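Local coordinates for ParB-C (Sulfolobus sp. NOB8H2, PDB 4RS7), which probably binds DNA as the histone-like C-terminal domain of ParB, in the segregation of the archaeal plasmid pNOB8, at residues Asp2-Tyr7 with Ala27-Tyr31. Numbering follows the deposited sequence.
Sequences DLESLY and AEKVY
Leu-6 and Tyr-31 mark where the two helical segments 2-7 and 27-31 come nearest, their CA atoms 5.9 Å apart. The segment axes cross at 73° with a closest approach of 9.6 Å, so one short helix lies steeply across the other. Backbone bonds do not join the segments; side chains carry the contact.

Asp-2 lies over one face of the Tyr-31 ring. Its CB makes a CH-pi contact 3.8 Å from the ring centroid, and the carboxylate continues over the same face, its plane tilted 26° from that of the ring. OD1 of Asp-2 comes within 3.0 Å of OH of Tyr-31, a hydroxyl that is hydrogen-bonded to NE of Arg-35. With CG anti to the backbone N (chi1 172°), the Tyr-31 ring is carried to Asp-2, and CB of Leu-6 meets it at its edge. Replacing Tyr-31 by alanine would probably strip Asp-2 of the surface on which it rests and leave Arg-35 without its hydroxyl partner.

Leu-6 turns the two methyls of its branched end to segment 27-31. Its CD2 sits 3.3 Å from O of Ala-27, a carbonyl that already accepts the helical hydrogen bond from N of Tyr-31, while CD1 and CD2 both lie 4.0 Å from CG1 of Val-30. Ala-27 offers a low methyl that receives two further side chains: CD2 of Leu-3 approaches its CB to 4.0 Å, and OH of Tyr-7 to 3.6 Å. Val-17 of helix 11-18 also packs on Ala-27, and Met-73 of the second subunit on Val-30.

Short helix 2-9 is thus seated across the N-terminal part of the long helix 24-50, a small helix-helix junction, apolar round Ala-27 and Val-30 and polar where Asp-2 lies on Tyr-31, at one end of the elongated, all-helical, histone-like ParB-C fold.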
loop_
_atom_site.group_PDB
_atom_site.type_symbol
_atom_site.label_atom_id
_atom_site.label_comp_id
_atom_site.label_asym_id
_atom_site.label_seq_id
_atom_site.Cartn_x
_atom_site.Cartn_y
_atom_site.Cartn_z
ATOM N N ASP A 2 -5.963 -17.446 -15.477
ATOM C CA ASP A 2 -5.179 -16.960 -14.351
ATOM C C ASP A 2 -3.739 -16.642 -14.740
ATOM O O ASP A 2 -3.345 -15.478 -14.762
ATOM C CB ASP A 2 -5.204 -17.963 -13.194
ATOM C CG ASP A 2 -6.566 -18.059 -12.534
ATOM O OD1 ASP A 2 -7.374 -17.120 -12.701
ATOM O OD2 ASP A 2 -6.827 -19.068 -11.846
ATOM N N LEU A 3 -2.961 -17.677 -15.045
ATOM C CA LEU A 3 -1.532 -17.503 -15.290
ATOM C C LEU A 3 -1.247 -16.489 -16.391
ATOM O O LEU A 3 -0.244 -15.780 -16.346
ATOM C CB LEU A 3 -0.859 -18.841 -15.600
ATOM C CG LEU A 3 -0.884 -19.848 -14.450
ATOM C CD1 LEU A 3 -0.057 -21.071 -14.793
ATOM C CD2 LEU A 3 -0.371 -19.200 -13.171
ATOM N N GLU A 4 -2.129 -16.414 -17.379
ATOM C CA GLU A 4 -1.933 -15.457 -18.456
ATOM C C GLU A 4 -2.049 -14.025 -17.940
ATOM O O GLU A 4 -1.300 -13.146 -18.362
ATOM C CB GLU A 4 -2.914 -15.700 -19.598
ATOM C CG GLU A 4 -2.283 -15.504 -20.963
ATOM C CD GLU A 4 -0.965 -16.253 -21.099
ATOM O OE1 GLU A 4 -0.911 -17.441 -20.713
ATOM O OE2 GLU A 4 0.020 -15.651 -21.579
ATOM N N SER A 5 -2.991 -13.794 -17.031
ATOM C CA SER A 5 -3.153 -12.473 -16.435
ATOM C C SER A 5 -1.923 -12.132 -15.606
ATOM O O SER A 5 -1.385 -11.030 -15.699
ATOM C CB SER A 5 -4.408 -12.419 -15.565
ATOM O OG SER A 5 -5.580 -12.506 -16.355
ATOM N N LEU A 6 -1.477 -13.095 -14.807
ATOM C CA LEU A 6 -0.295 -12.917 -13.971
ATOM C C LEU A 6 0.931 -12.562 -14.809
ATOM O O LEU A 6 1.675 -11.637 -14.477
ATOM C CB LEU A 6 -0.024 -14.183 -13.159
ATOM C CG LEU A 6 1.250 -14.149 -12.313
ATOM C CD1 LEU A 6 1.105 -13.143 -11.176
ATOM C CD2 LEU A 6 1.581 -15.532 -11.773
ATOM N N TYR A 7 1.138 -13.295 -15.899
ATOM C CA TYR A 7 2.303 -13.078 -16.753
ATOM C C TYR A 7 2.305 -11.696 -17.395
ATOM O O TYR A 7 3.360 -11.079 -17.548
ATOM C CB TYR A 7 2.398 -14.165 -17.822
ATOM C CG TYR A 7 2.673 -15.543 -17.263
ATOM C CD1 TYR A 7 2.282 -16.683 -17.952
ATOM C CD2 TYR A 7 3.326 -15.702 -16.046
ATOM C CE1 TYR A 7 2.531 -17.944 -17.446
ATOM C CE2 TYR A 7 3.580 -16.960 -15.532
ATOM C CZ TYR A 7 3.179 -18.077 -16.237
ATOM O OH TYR A 7 3.427 -19.333 -15.736
ATOM N N ALA A 27 4.053 -20.752 -10.069
ATOM C CA ALA A 27 3.400 -19.571 -10.623
ATOM C C ALA A 27 1.953 -19.454 -10.149
ATOM O O ALA A 27 1.431 -18.347 -9.992
ATOM C CB ALA A 27 3.465 -19.590 -12.147
ATOM N N GLU A 28 1.313 -20.600 -9.928
ATOM C CA GLU A 28 -0.065 -20.641 -9.439
ATOM C C GLU A 28 -0.166 -20.050 -8.038
ATOM O O GLU A 28 -1.134 -19.361 -7.713
ATOM C CB GLU A 28 -0.603 -22.076 -9.446
ATOM C CG GLU A 28 -0.760 -22.671 -10.837
ATOM C CD GLU A 28 -1.348 -24.072 -10.825
ATOM O OE1 GLU A 28 -1.481 -24.661 -9.731
ATOM O OE2 GLU A 28 -1.679 -24.581 -11.914
ATOM N N LYS A 29 0.837 -20.333 -7.214
ATOM C CA LYS A 29 0.921 -19.765 -5.874
ATOM C C LYS A 29 1.102 -18.253 -5.951
ATOM O O LYS A 29 0.449 -17.503 -5.229
ATOM C CB LYS A 29 2.091 -20.383 -5.108
ATOM C CG LYS A 29 1.936 -21.867 -4.808
ATOM C CD LYS A 29 3.281 -22.490 -4.454
ATOM C CE LYS A 29 3.118 -23.853 -3.801
ATOM N NZ LYS A 29 2.580 -23.737 -2.416
ATOM N N VAL A 30 1.996 -17.816 -6.835
ATOM C CA VAL A 30 2.272 -16.395 -7.029
ATOM C C VAL A 30 1.012 -15.646 -7.458
ATOM O O VAL A 30 0.755 -14.536 -6.997
ATOM C CB VAL A 30 3.384 -16.183 -8.075
ATOM C CG1 VAL A 30 3.576 -14.703 -8.374
ATOM C CG2 VAL A 30 4.688 -16.816 -7.598
ATOM N N TYR A 31 0.230 -16.258 -8.343
ATOM C CA TYR A 31 -1.040 -15.675 -8.761
ATOM C C TYR A 31 -1.915 -15.346 -7.556
ATOM O O TYR A 31 -2.425 -14.236 -7.428
ATOM C CB TYR A 31 -1.801 -16.630 -9.682
ATOM C CG TYR A 31 -3.206 -16.162 -9.981
ATOM C CD1 TYR A 31 -3.459 -15.313 -11.048
ATOM C CD2 TYR A 31 -4.277 -16.554 -9.187
ATOM C CE1 TYR A 31 -4.734 -14.875 -11.325
ATOM C CE2 TYR A 31 -5.562 -16.118 -9.457
ATOM C CZ TYR A 31 -5.782 -15.278 -10.530
ATOM O OH TYR A 31 -7.051 -14.830 -10.813
#